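Local coordinates for E2A dna-binding protein (Human adenovirus 5, PDB 2WB0) that binds single-stranded DNA and, by forming multimers, unwinds the template without ATP during the elongation phase of viral strand-displacement replication, at residues L217-N226 against L272-P280; A232-P240 against F329-V340. All blocks are in the same frame, centred on the assembly; numbering follows the deposited sequence.

Interaction 1 (L217-N226 against L272-P280); sequences LLMPLRCECN and LIVFQCCNP. With ZN (zinc ion), chain C.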
# COMPACT_ATOMS: atom_id res chain seq x y z
N LEU A 217 -9.11 0.70 -4.74
CA LEU A 217 -8.30 0.43 -3.56
C LEU A 217 -7.19 1.49 -3.53
O LEU A 217 -6.41 1.63 -4.48
CB LEU A 217 -7.68 -1.00 -3.65
CG LEU A 217 -6.57 -1.34 -2.63
CD1 LEU A 217 -7.09 -1.28 -1.13
CD2 LEU A 217 -5.88 -2.74 -2.95
N LEU A 218 -7.07 2.19 -2.40
CA LEU A 218 -5.94 3.06 -2.21
C LEU A 218 -4.80 2.16 -1.81
O LEU A 218 -4.87 1.45 -0.78
CB LEU A 218 -6.24 3.93 -1.00
CG LEU A 218 -5.43 5.14 -0.59
CD1 LEU A 218 -5.33 5.44 0.85
CD2 LEU A 218 -4.37 5.80 -1.50
N MET A 219 -3.75 2.20 -2.60
CA MET A 219 -2.57 1.31 -2.42
C MET A 219 -1.29 2.07 -2.59
O MET A 219 -1.21 3.01 -3.40
CB MET A 219 -2.65 0.14 -3.42
CG MET A 219 -2.54 0.56 -4.95
SD MET A 219 -2.72 -0.89 -6.02
CE MET A 219 -1.55 -0.40 -7.25
N PRO A 220 -0.23 1.64 -1.90
CA PRO A 220 1.05 2.28 -2.16
C PRO A 220 1.74 1.74 -3.42
O PRO A 220 1.65 0.53 -3.68
CB PRO A 220 1.88 1.94 -0.90
CG PRO A 220 1.33 0.52 -0.53
CD PRO A 220 -0.16 0.56 -0.89
N LEU A 221 2.42 2.64 -4.14
CA LEU A 221 3.29 2.31 -5.25
C LEU A 221 4.73 2.28 -4.82
O LEU A 221 5.58 1.71 -5.55
CB LEU A 221 3.14 3.31 -6.39
CG LEU A 221 1.83 3.25 -7.15
CD1 LEU A 221 2.05 4.17 -8.33
CD2 LEU A 221 1.51 1.86 -7.63
N ARG A 222 5.01 2.81 -3.60
CA ARG A 222 6.41 2.88 -3.16
C ARG A 222 6.58 2.45 -1.74
O ARG A 222 5.80 2.85 -0.86
CB ARG A 222 6.93 4.34 -3.25
CG ARG A 222 6.60 4.96 -4.62
CD ARG A 222 7.30 6.33 -4.83
NE ARG A 222 7.01 7.39 -3.87
CZ ARG A 222 6.43 8.56 -4.16
NH1 ARG A 222 5.88 8.80 -5.38
NH2 ARG A 222 6.31 9.46 -3.17
N CYS A 223 7.58 1.62 -1.52
CA CYS A 223 7.99 1.29 -0.17
C CYS A 223 9.28 2.15 0.05
O CYS A 223 9.47 3.12 -0.65
CB CYS A 223 8.20 -0.19 0.02
SG CYS A 223 9.55 -0.85 -1.02
N GLU A 224 10.14 1.82 1.00
CA GLU A 224 11.39 2.58 1.19
C GLU A 224 12.32 2.37 0.04
O GLU A 224 13.02 3.30 -0.38
CB GLU A 224 12.09 2.07 2.45
CG GLU A 224 11.22 2.32 3.67
CD GLU A 224 11.89 1.88 5.03
OE1 GLU A 224 13.16 1.88 5.12
OE2 GLU A 224 11.10 1.51 5.97
N CYS A 225 12.29 1.14 -0.53
CA CYS A 225 13.24 0.79 -1.57
C CYS A 225 13.14 1.63 -2.83
O CYS A 225 14.17 1.88 -3.45
CB CYS A 225 13.13 -0.72 -1.95
SG CYS A 225 13.18 -1.84 -0.50
N ASN A 226 11.92 2.00 -3.27
CA ASN A 226 11.79 2.88 -4.41
C ASN A 226 11.10 4.18 -4.05
O ASN A 226 10.33 4.71 -4.86
CB ASN A 226 11.02 2.18 -5.57
CG ASN A 226 9.65 1.64 -5.12
OD1 ASN A 226 9.32 1.59 -3.94
ND2 ASN A 226 8.89 1.19 -6.08
N LEU A 272 -7.60 -9.01 6.03
CA LEU A 272 -7.16 -7.70 5.58
C LEU A 272 -6.16 -7.82 4.44
O LEU A 272 -5.32 -8.70 4.43
CB LEU A 272 -6.43 -6.98 6.73
CG LEU A 272 -7.29 -6.12 7.66
CD1 LEU A 272 -8.82 -6.24 7.65
CD2 LEU A 272 -6.65 -5.52 8.88
N ILE A 273 -6.22 -6.87 3.51
CA ILE A 273 -5.15 -6.71 2.51
C ILE A 273 -4.01 -6.03 3.29
O ILE A 273 -4.22 -5.01 3.96
CB ILE A 273 -5.60 -5.73 1.38
CG1 ILE A 273 -6.70 -6.38 0.54
CG2 ILE A 273 -4.32 -5.16 0.58
CD1 ILE A 273 -7.35 -5.45 -0.55
N VAL A 274 -2.80 -6.56 3.18
CA VAL A 274 -1.69 -5.96 3.82
C VAL A 274 -0.57 -5.67 2.79
O VAL A 274 -0.19 -6.57 2.04
CB VAL A 274 -1.11 -6.90 4.90
CG1 VAL A 274 0.12 -6.29 5.52
CG2 VAL A 274 -2.17 -7.23 5.99
N PHE A 275 -0.04 -4.44 2.78
CA PHE A 275 0.98 -4.00 1.89
C PHE A 275 2.33 -4.08 2.62
O PHE A 275 2.44 -3.54 3.72
CB PHE A 275 0.75 -2.53 1.45
CG PHE A 275 -0.59 -2.31 0.75
CD1 PHE A 275 -0.85 -2.90 -0.51
CD2 PHE A 275 -1.57 -1.55 1.36
CE1 PHE A 275 -2.09 -2.72 -1.13
CE2 PHE A 275 -2.82 -1.36 0.75
CZ PHE A 275 -3.05 -1.93 -0.51
N GLN A 276 3.35 -4.67 1.96
CA GLN A 276 4.69 -4.77 2.52
C GLN A 276 5.66 -4.26 1.51
O GLN A 276 5.25 -3.70 0.47
CB GLN A 276 5.04 -6.24 2.96
CG GLN A 276 4.18 -6.63 4.16
CD GLN A 276 4.15 -8.11 4.46
OE1 GLN A 276 4.90 -8.60 5.35
NE2 GLN A 276 3.34 -8.84 3.74
N CYS A 277 6.94 -4.52 1.78
CA CYS A 277 8.04 -4.13 0.85
C CYS A 277 7.74 -4.65 -0.58
O CYS A 277 7.05 -5.65 -0.72
CB CYS A 277 9.34 -4.81 1.29
SG CYS A 277 10.76 -4.37 0.27
N CYS A 278 8.25 -3.98 -1.62
CA CYS A 278 8.20 -4.60 -2.98
C CYS A 278 8.66 -6.07 -2.94
O CYS A 278 8.05 -6.94 -3.58
CB CYS A 278 9.12 -3.88 -3.96
SG CYS A 278 8.55 -2.21 -4.35
N ASN A 279 9.74 -6.34 -2.19
CA ASN A 279 10.31 -7.70 -2.14
C ASN A 279 10.66 -8.05 -0.71
O ASN A 279 11.82 -8.03 -0.31
CB ASN A 279 11.54 -7.78 -3.00
CG ASN A 279 11.25 -7.36 -4.42
OD1 ASN A 279 11.49 -6.20 -4.82
ND2 ASN A 279 10.72 -8.29 -5.18
N PRO A 280 9.65 -8.42 0.04
CA PRO A 280 9.93 -8.71 1.45
C PRO A 280 10.76 -9.99 1.58
O PRO A 280 10.66 -10.88 0.75
CB PRO A 280 8.55 -8.88 2.09
CG PRO A 280 7.50 -8.53 1.01
CD PRO A 280 8.23 -8.56 -0.35
ZN ZN C . 11.01 -2.11 0.37
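One of the protein's two zinc sites joins these segments, with Cys223 and Cys225 on 217-226 meeting Cys277 on 272-280 at the metal; Cys294 supplies the fourth thiolate. Cys277 SG lies 2.3 Å from the zinc. The Cys223 sulfur also receives the backbone N-H of Cys278: N to SG is 3.4 Å and the bond is almost straight (176°), so part of the thiolate's charge is probably offset by the backbone. With SG between its backbone N and carbonyl carbon (chi1 63°), Cys223 turns its sulfur to the metal. Asn226 braces the turn, its OD1 taking the Cys223 N-H in the carbonyl plane at 3.0 Å, while its amide packs beside the sulfur of Cys278, which binds no metal. Farther back, strands 217-220 and 272-276 run in roughly the same direction, 23° apart, and meet through side chains. Pro220 CD sits over one face of the Phe275 ring, 3.3 Å from its centroid, a CH-pi contact suited to a rigid, flat-sided proline. Leu217 CD2 reaches the ring edge, 3.8 Å from Phe275 CZ, and meets Ile273 CD1 tip to tip. Apolar packing leads into a four-cysteine zinc site built from a Cys-X-Cys pair and two distant cysteines.

Interaction 2 (A232-P240 against F329-V340); sequences APFLGRQLP and FKWSTKHQYRNV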
# COMPACT_ATOMS: atom_id res chain seq x y z
N ALA A 232 18.46 3.22 -7.06
CA ALA A 232 19.17 2.23 -7.85
C ALA A 232 18.10 1.19 -8.27
O ALA A 232 17.31 0.79 -7.43
CB ALA A 232 20.27 1.56 -7.04
N PRO A 233 18.09 0.77 -9.56
CA PRO A 233 17.19 -0.29 -10.06
C PRO A 233 17.36 -1.53 -9.22
O PRO A 233 18.47 -1.82 -8.76
CB PRO A 233 17.75 -0.60 -11.46
CG PRO A 233 18.48 0.65 -11.88
CD PRO A 233 18.96 1.31 -10.64
N PHE A 234 16.27 -2.27 -9.02
CA PHE A 234 16.36 -3.56 -8.33
C PHE A 234 15.46 -4.56 -9.03
O PHE A 234 14.56 -4.21 -9.79
CB PHE A 234 16.01 -3.45 -6.84
CG PHE A 234 14.68 -2.75 -6.56
CD1 PHE A 234 13.47 -3.47 -6.61
CD2 PHE A 234 14.64 -1.41 -6.18
CE1 PHE A 234 12.20 -2.85 -6.36
CE2 PHE A 234 13.37 -0.76 -5.93
CZ PHE A 234 12.15 -1.51 -5.97
N LEU A 235 15.72 -5.83 -8.78
CA LEU A 235 15.01 -6.86 -9.54
C LEU A 235 13.77 -7.28 -8.78
O LEU A 235 13.56 -6.86 -7.64
CB LEU A 235 15.96 -8.04 -9.71
CG LEU A 235 16.86 -8.20 -10.95
CD1 LEU A 235 16.75 -7.12 -12.01
CD2 LEU A 235 18.23 -8.39 -10.49
N GLY A 236 12.94 -8.13 -9.37
CA GLY A 236 11.72 -8.62 -8.67
C GLY A 236 10.56 -7.65 -8.79
O GLY A 236 10.42 -6.90 -9.80
N ARG A 237 9.72 -7.64 -7.77
CA ARG A 237 8.45 -6.91 -7.89
C ARG A 237 8.76 -5.40 -7.76
O ARG A 237 9.68 -5.07 -7.05
CB ARG A 237 7.54 -7.38 -6.76
CG ARG A 237 6.14 -6.68 -6.72
CD ARG A 237 5.30 -7.23 -5.52
NE ARG A 237 5.06 -8.68 -5.63
CZ ARG A 237 5.75 -9.69 -5.05
NH1 ARG A 237 6.81 -9.50 -4.25
NH2 ARG A 237 5.34 -10.95 -5.29
N GLN A 238 8.00 -4.54 -8.44
CA GLN A 238 8.28 -3.09 -8.56
C GLN A 238 7.27 -2.22 -7.83
O GLN A 238 7.27 -0.98 -7.96
CB GLN A 238 8.32 -2.73 -10.03
CG GLN A 238 9.45 -3.53 -10.78
CD GLN A 238 10.80 -3.23 -10.25
OE1 GLN A 238 11.22 -2.07 -10.29
NE2 GLN A 238 11.50 -4.23 -9.75
N LEU A 239 6.41 -2.83 -7.03
CA LEU A 239 5.53 -2.09 -6.15
C LEU A 239 5.32 -2.92 -4.92
O LEU A 239 5.52 -4.12 -4.91
CB LEU A 239 4.10 -1.85 -6.77
CG LEU A 239 4.07 -1.35 -8.22
CD1 LEU A 239 2.88 -1.91 -9.06
CD2 LEU A 239 4.03 0.21 -8.11
N PRO A 240 4.89 -2.28 -3.83
CA PRO A 240 4.69 -3.02 -2.57
C PRO A 240 3.85 -4.30 -2.72
O PRO A 240 2.76 -4.28 -3.39
CB PRO A 240 3.94 -1.97 -1.70
CG PRO A 240 4.75 -0.69 -2.06
CD PRO A 240 4.87 -0.83 -3.61
N PHE A 329 -4.57 4.21 -10.79
CA PHE A 329 -3.59 3.27 -11.27
C PHE A 329 -3.90 2.85 -12.70
O PHE A 329 -5.06 2.56 -13.06
CB PHE A 329 -3.59 1.99 -10.42
CG PHE A 329 -2.55 0.99 -10.85
CD1 PHE A 329 -1.22 1.22 -10.56
CD2 PHE A 329 -2.90 -0.18 -11.54
CE1 PHE A 329 -0.24 0.31 -10.94
CE2 PHE A 329 -1.96 -1.07 -11.94
CZ PHE A 329 -0.59 -0.86 -11.58
N LYS A 330 -2.87 2.80 -13.51
CA LYS A 330 -2.96 2.29 -14.90
C LYS A 330 -1.83 1.33 -15.10
O LYS A 330 -0.69 1.69 -14.75
CB LYS A 330 -2.72 3.48 -15.89
CG LYS A 330 -3.74 4.62 -15.75
CD LYS A 330 -3.14 6.03 -16.21
CE LYS A 330 -3.76 6.55 -17.51
NZ LYS A 330 -3.54 8.04 -17.72
N TRP A 331 -2.07 0.16 -15.71
CA TRP A 331 -0.98 -0.79 -15.88
C TRP A 331 0.01 -0.19 -16.87
O TRP A 331 -0.41 0.39 -17.87
CB TRP A 331 -1.47 -2.17 -16.42
CG TRP A 331 -0.26 -3.02 -16.68
CD1 TRP A 331 0.31 -3.37 -17.88
CD2 TRP A 331 0.59 -3.55 -15.66
NE1 TRP A 331 1.49 -4.07 -17.66
CE2 TRP A 331 1.67 -4.19 -16.29
CE3 TRP A 331 0.56 -3.50 -14.24
CZ2 TRP A 331 2.69 -4.81 -15.57
CZ3 TRP A 331 1.61 -4.14 -13.52
CH2 TRP A 331 2.65 -4.76 -14.20
N SER A 332 1.31 -0.32 -16.61
CA SER A 332 2.29 0.04 -17.61
C SER A 332 3.53 -0.74 -17.32
O SER A 332 3.64 -1.36 -16.26
CB SER A 332 2.57 1.55 -17.59
OG SER A 332 3.37 1.92 -16.50
N THR A 333 4.49 -0.69 -18.22
CA THR A 333 5.62 -1.58 -18.12
C THR A 333 6.53 -1.17 -16.99
O THR A 333 7.26 -2.02 -16.50
CB THR A 333 6.38 -1.72 -19.47
OG1 THR A 333 6.89 -0.46 -19.81
CG2 THR A 333 5.46 -2.12 -20.54
N LYS A 334 6.46 0.09 -16.52
CA LYS A 334 7.27 0.42 -15.37
C LYS A 334 6.93 -0.43 -14.15
O LYS A 334 7.78 -0.58 -13.27
CB LYS A 334 7.25 1.92 -14.96
CG LYS A 334 5.90 2.52 -14.70
CD LYS A 334 5.97 3.85 -13.89
CE LYS A 334 4.71 4.76 -14.16
NZ LYS A 334 4.76 6.17 -13.59
N HIS A 335 5.71 -0.98 -14.06
CA HIS A 335 5.39 -1.77 -12.87
C HIS A 335 5.66 -3.26 -13.12
O HIS A 335 5.44 -4.09 -12.23
CB HIS A 335 3.90 -1.61 -12.46
CG HIS A 335 3.47 -0.18 -12.28
ND1 HIS A 335 4.06 0.66 -11.36
CD2 HIS A 335 2.54 0.56 -12.93
CE1 HIS A 335 3.49 1.84 -11.42
NE2 HIS A 335 2.55 1.80 -12.35
N GLN A 336 6.08 -3.59 -14.32
CA GLN A 336 6.37 -4.99 -14.63
C GLN A 336 7.44 -5.63 -13.75
O GLN A 336 8.45 -4.99 -13.44
CB GLN A 336 6.82 -5.06 -16.09
CG GLN A 336 6.75 -6.38 -16.69
CD GLN A 336 6.80 -6.23 -18.20
OE1 GLN A 336 5.79 -6.37 -18.91
NE2 GLN A 336 7.97 -5.91 -18.69
N TYR A 337 7.22 -6.87 -13.34
CA TYR A 337 8.14 -7.60 -12.51
C TYR A 337 9.44 -7.72 -13.31
O TYR A 337 9.40 -7.89 -14.53
CB TYR A 337 7.59 -9.01 -12.30
CG TYR A 337 8.34 -9.81 -11.31
CD1 TYR A 337 9.41 -10.62 -11.70
CD2 TYR A 337 7.94 -9.83 -9.97
CE1 TYR A 337 10.11 -11.38 -10.75
CE2 TYR A 337 8.60 -10.61 -9.04
CZ TYR A 337 9.70 -11.36 -9.43
OH TYR A 337 10.32 -12.12 -8.50
N ARG A 338 10.57 -7.57 -12.59
CA ARG A 338 11.87 -7.71 -13.21
C ARG A 338 12.46 -9.03 -12.90
O ARG A 338 13.08 -9.26 -11.84
CB ARG A 338 12.83 -6.56 -12.84
CG ARG A 338 12.24 -5.20 -13.32
CD ARG A 338 13.22 -4.01 -13.05
NE ARG A 338 14.43 -4.13 -13.92
CZ ARG A 338 15.70 -4.11 -13.49
NH1 ARG A 338 16.01 -3.95 -12.20
NH2 ARG A 338 16.66 -4.29 -14.37
N ASN A 339 12.34 -9.89 -13.89
CA ASN A 339 12.65 -11.27 -13.66
C ASN A 339 14.10 -11.54 -14.05
O ASN A 339 14.58 -10.96 -14.99
CB ASN A 339 11.74 -12.17 -14.55
CG ASN A 339 11.94 -13.61 -14.20
OD1 ASN A 339 11.94 -13.95 -13.01
ND2 ASN A 339 12.21 -14.44 -15.20
N VAL A 340 14.78 -12.42 -13.34
CA VAL A 340 16.01 -12.94 -13.87
C VAL A 340 15.88 -14.48 -13.83
O VAL A 340 15.47 -15.01 -12.84
CB VAL A 340 17.31 -12.27 -13.23
CG1 VAL A 340 17.28 -12.33 -11.72
CG2 VAL A 340 18.61 -12.91 -13.85
O HOH W 1 5.88 -5.71 -10.15
O HOH W 2 6.40 0.53 -10.00
O HOH W 3 9.87 0.65 -11.40
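Tyr337 lays one face of its ring over the backbone of Gly236, whose CA stands 3.8 Å from the ring centroid in a CH-pi contact. Glycine suits this place because, at its positive phi (84°), a side chain would press against the preceding carbonyl oxygen. Tyr337 carries its ring anti to the backbone N (chi1 -172°), which swings it across the glycine. Gly236 and Arg338 form a single antiparallel hydrogen-bonded bridge, Gly236 N to Arg338 O at 2.7 Å and Arg338 N to Gly236 O at 2.9 Å. Gln238 folds back on its own segment through a bend at chi2. Its NE2 gives a nearly straight bond (178°) to Gly236 O, arriving from the opposite face of that carbonyl to Arg338 N, and a second bond to Phe234 O. The latter oxygen also takes a weak bond at the guanidinium edge, 2.8 Å from Arg338 NH1, while Leu235 CD1 covers a face of the same group. Farther along, the Leu239 methyls pack obliquely against His335, with CD2 3.3 Å from ND1. Water links the same two stretches: one molecule lies 2.7 Å from both Gln238 O and His335 ND1, and another accepts from Gln238 N and donates to His335 O. Two carbonyls that each accept twice, together with these water bridges, imply that one beta bridge is supplemented by side-chain amide, guanidinium and water bonds, alongside the apolar and CH-pi packing, in joining two segments that are mostly loop.

Overall arrangement
From the N terminus the chain passes through 217-226, 232-240, 272-280 and 329-340, so the two contacts cross: interaction 1 closes a loop of 45 residues, and interaction 2 begins inside that loop and ends well beyond it, spanning 88. Interaction 1 ties strand 216-220, paired with strand 95-99, to strand 271-276, the middle strand of another antiparallel sheet. Interaction 2 brings the segment after helix 300-315 back against the loop leading to strand 242-246. Their centres lie 12 Å apart and they touch directly: Arg237 NH1 bonds to the carbonyl of Cys278, and Leu239 packs on Leu221. Tyr337, stacked with Phe177, and Trp331, meeting His113, carry the link toward the other zinc site.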